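PDB 6MRO: methyl transferase from Methanosarcina acetivorans from Methanosarcina acetivorans, which probably transfers methyl groups from S-adenosylmethionine to an as yet unspecified acceptor, and binds the product S-adenosylhomocysteine together with calcium ions. Local coordinates for residues 41-46 against 67-72. The protein carries 1 engineered substitution. Sequence-based numbering, arbitrary orientation. Where two conformers were deposited one is given.
Sequences CGRGEN and ISDAKA. With SAH (S-adenosyl-L-homocysteine), chain B.
Arg43 and Asp69 lie alongside one another with their charged ends in the same direction, and these ends meet nearly coplanar, guanidinium and carboxylate planes 28° apart. The arginine offers its NE/NH1 edge, and both nitrogens converge on one oxygen: Arg43 NE reaches Asp69 OD2 at 2.8 Å on the anti side of the carboxylate, while Arg43 NH1 meets the same OD2 at 3.0 Å. Sharing one acceptor bends both bonds, with N-H...O angles of 145° and 134°. Stretched out through CD, the arginine chain carries the guanidinium alongside helix 64-76; on the way, Arg43 CG packs on Asp69 CB at 3.8 Å. Arg65 adds a second salt bridge to Asp69 OD2, and Asp14 takes Arg43 NH2.

At the next residue of the helix, the methyl of Ala70 packs against the loop backbone, 3.7 Å from Gly42 O, and Ala70 CA makes a long CA-H...O contact with Arg43 O. Cys41 SG rests on Ile67 CD1 at 3.6 Å, beside Phe83 and Val85 of strand 82-85.

Residues 41-44 form the glycine-rich type II' turn between strand 35-39 and helix 45-51 of this Rossmann-like methyltransferase domain, and Cys41 O lies 3.6 Å from CA of the bound S-adenosylhomocysteine. A CB on Gly42 would collide with CB of that ligand, while Gly44, the N-cap, has no room for one beside Ala70 CB; the turn meets the ligand with one glycine and the helix with the other. A leucine in place of Arg43 would probably leave the Asp69 carboxylate with Arg65 but without its two-pronged mate, and Asp14 without this partner. The chemistry thus implies a charge cluster in which the carboxylates of Asp69 and Asp14 probably offset the two neighbouring arginines, linking the ligand-binding turn to helix 64-76.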
loop_
_atom_site.group_PDB
_atom_site.type_symbol
_atom_site.label_atom_id
_atom_site.label_comp_id
_atom_site.label_asym_id
_atom_site.label_seq_id
_atom_site.Cartn_x
_atom_site.Cartn_y
_atom_site.Cartn_z
ATOM N N CYS A 41 -4.998 -2.122 3.361
ATOM C CA CYS A 41 -4.085 -3.006 4.067
ATOM C C CYS A 41 -4.451 -4.486 3.963
ATOM O O CYS A 41 -3.639 -5.325 4.368
ATOM C CB CYS A 41 -4.007 -2.610 5.536
ATOM S SG CYS A 41 -5.608 -2.797 6.398
ATOM N N GLY A 42 -5.637 -4.822 3.475
ATOM C CA GLY A 42 -5.975 -6.236 3.375
ATOM C C GLY A 42 -5.927 -6.925 4.725
ATOM O O GLY A 42 -6.305 -6.354 5.754
ATOM N N ARG A 43 -5.450 -8.176 4.730
ATOM C CA ARG A 43 -5.399 -8.990 5.942
ATOM C C ARG A 43 -4.155 -8.731 6.791
ATOM O O ARG A 43 -3.830 -9.557 7.656
ATOM C CB ARG A 43 -5.512 -10.474 5.577
ATOM C CG ARG A 43 -6.938 -10.862 5.304
ATOM C CD ARG A 43 -7.089 -12.278 4.763
ATOM N NE ARG A 43 -8.488 -12.686 4.824
ATOM C CZ ARG A 43 -9.106 -13.384 3.878
ATOM N NH1 ARG A 43 -10.388 -13.727 4.032
ATOM N NH2 ARG A 43 -8.467 -13.681 2.742
ATOM N N GLY A 44 -3.444 -7.620 6.545
ATOM C CA GLY A 44 -2.604 -6.998 7.557
ATOM C C GLY A 44 -1.157 -7.437 7.678
ATOM O O GLY A 44 -0.496 -7.022 8.637
ATOM N N GLU A 45 -0.626 -8.229 6.736
ATOM C CA GLU A 45 0.751 -8.713 6.881
ATOM C C GLU A 45 1.763 -7.563 6.916
ATOM O O GLU A 45 2.618 -7.500 7.810
ATOM C CB GLU A 45 1.102 -9.703 5.768
ATOM C CG GLU A 45 0.332 -10.987 5.856
ATOM C CD GLU A 45 0.803 -11.886 6.991
ATOM O OE1 GLU A 45 0.025 -12.784 7.364
ATOM O OE2 GLU A 45 1.934 -11.710 7.499
ATOM N N ASN A 46 1.677 -6.633 5.966
ATOM C CA ASN A 46 2.651 -5.543 5.954
ATOM C C ASN A 46 2.476 -4.641 7.166
ATOM O O ASN A 46 3.460 -4.155 7.737
ATOM C CB ASN A 46 2.525 -4.726 4.673
ATOM C CG ASN A 46 2.975 -5.495 3.447
ATOM O OD1 ASN A 46 3.964 -6.225 3.502
ATOM N ND2 ASN A 46 2.291 -5.286 2.318
ATOM N N ILE A 67 -10.335 -6.582 7.283
ATOM C CA ILE A 67 -10.035 -5.898 8.541
ATOM C C ILE A 67 -10.255 -6.834 9.734
ATOM O O ILE A 67 -9.432 -6.884 10.658
ATOM C CB ILE A 67 -10.860 -4.599 8.652
ATOM C CG1 ILE A 67 -10.356 -3.550 7.626
ATOM C CG2 ILE A 67 -10.835 -4.042 10.097
ATOM C CD1 ILE A 67 -8.868 -3.198 7.750
ATOM N N SER A 68 -11.352 -7.602 9.720
ATOM C CA SER A 68 -11.611 -8.535 10.815
ATOM C C SER A 68 -10.514 -9.587 10.912
ATOM O O SER A 68 -10.047 -9.910 12.013
ATOM C CB SER A 68 -12.974 -9.202 10.629
ATOM O OG SER A 68 -14.016 -8.254 10.760
ATOM N N ASP A 69 -10.098 -10.138 9.769
ATOM C CA ASP A 69 -9.008 -11.108 9.763
ATOM C C ASP A 69 -7.685 -10.465 10.158
ATOM O O ASP A 69 -6.871 -11.102 10.835
ATOM C CB ASP A 69 -8.887 -11.771 8.385
ATOM C CG ASP A 69 -10.044 -12.710 8.087
ATOM O OD1 ASP A 69 -10.715 -13.159 9.037
ATOM O OD2 ASP A 69 -10.294 -12.980 6.901
ATOM N N ALA A 70 -7.455 -9.210 9.747
ATOM C CA ALA A 70 -6.229 -8.503 10.120
ATOM C C ALA A 70 -6.157 -8.307 11.627
ATOM O O ALA A 70 -5.109 -8.529 12.247
ATOM C CB ALA A 70 -6.154 -7.143 9.406
ATOM N N LYS A 71 -7.274 -7.888 12.227
ATOM C CA LYS A 71 -7.337 -7.694 13.674
ATOM C C LYS A 71 -7.014 -8.980 14.422
ATOM O O LYS A 71 -6.216 -8.977 15.366
ATOM C CB LYS A 71 -8.722 -7.187 14.068
ATOM C CG LYS A 71 -9.032 -5.761 13.678
ATOM C CD LYS A 71 -10.459 -5.413 14.099
ATOM C CE LYS A 71 -10.735 -3.917 13.996
ATOM N NZ LYS A 71 -12.192 -3.644 14.144
ATOM N N ALA A 72 -7.633 -10.093 14.015
ATOM C CA ALA A 72 -7.392 -11.372 14.685
ATOM C C ALA A 72 -5.931 -11.797 14.571
ATOM O O ALA A 72 -5.367 -12.380 15.505
ATOM C CB ALA A 72 -8.308 -12.445 14.098
HETATM N N SAH B . -2.271 -4.447 0.829
HETATM C CA SAH B . -2.872 -5.790 0.931
HETATM C CB SAH B . -4.098 -5.897 0.032
HETATM C CG SAH B . -3.839 -5.472 -1.413
HETATM S SD SAH B . -5.235 -5.779 -2.520
HETATM C C SAH B . -1.880 -6.885 0.571
HETATM O O SAH B . -0.765 -6.602 0.107
HETATM O OXT SAH B . -2.195 -8.074 0.733
HETATM C "C5'" SAH B . -5.909 -4.089 -2.511
HETATM C "C4'" SAH B . -6.727 -3.779 -1.255
HETATM O "O4'" SAH B . -7.220 -2.448 -1.344
HETATM C "C3'" SAH B . -7.931 -4.690 -1.020
HETATM O "O3'" SAH B . -7.812 -5.231 0.287
HETATM C "C2'" SAH B . -9.126 -3.761 -1.182
HETATM O "O2'" SAH B . -10.242 -4.077 -0.362
HETATM C "C1'" SAH B . -8.533 -2.409 -0.824
HETATM N N9 SAH B . -9.206 -1.243 -1.406
HETATM C C8 SAH B . -9.604 -1.049 -2.711
HETATM N N7 SAH B . -10.131 0.184 -2.812
HETATM C C5 SAH B . -10.052 0.784 -1.600
HETATM C C6 SAH B . -10.444 2.035 -1.132
HETATM N N6 SAH B . -11.019 2.913 -1.944
HETATM N N1 SAH B . -10.230 2.354 0.183
HETATM C C2 SAH B . -9.628 1.450 1.038
HETATM N N3 SAH B . -9.253 0.205 0.585
HETATM C C4 SAH B . -9.455 -0.104 -0.719
#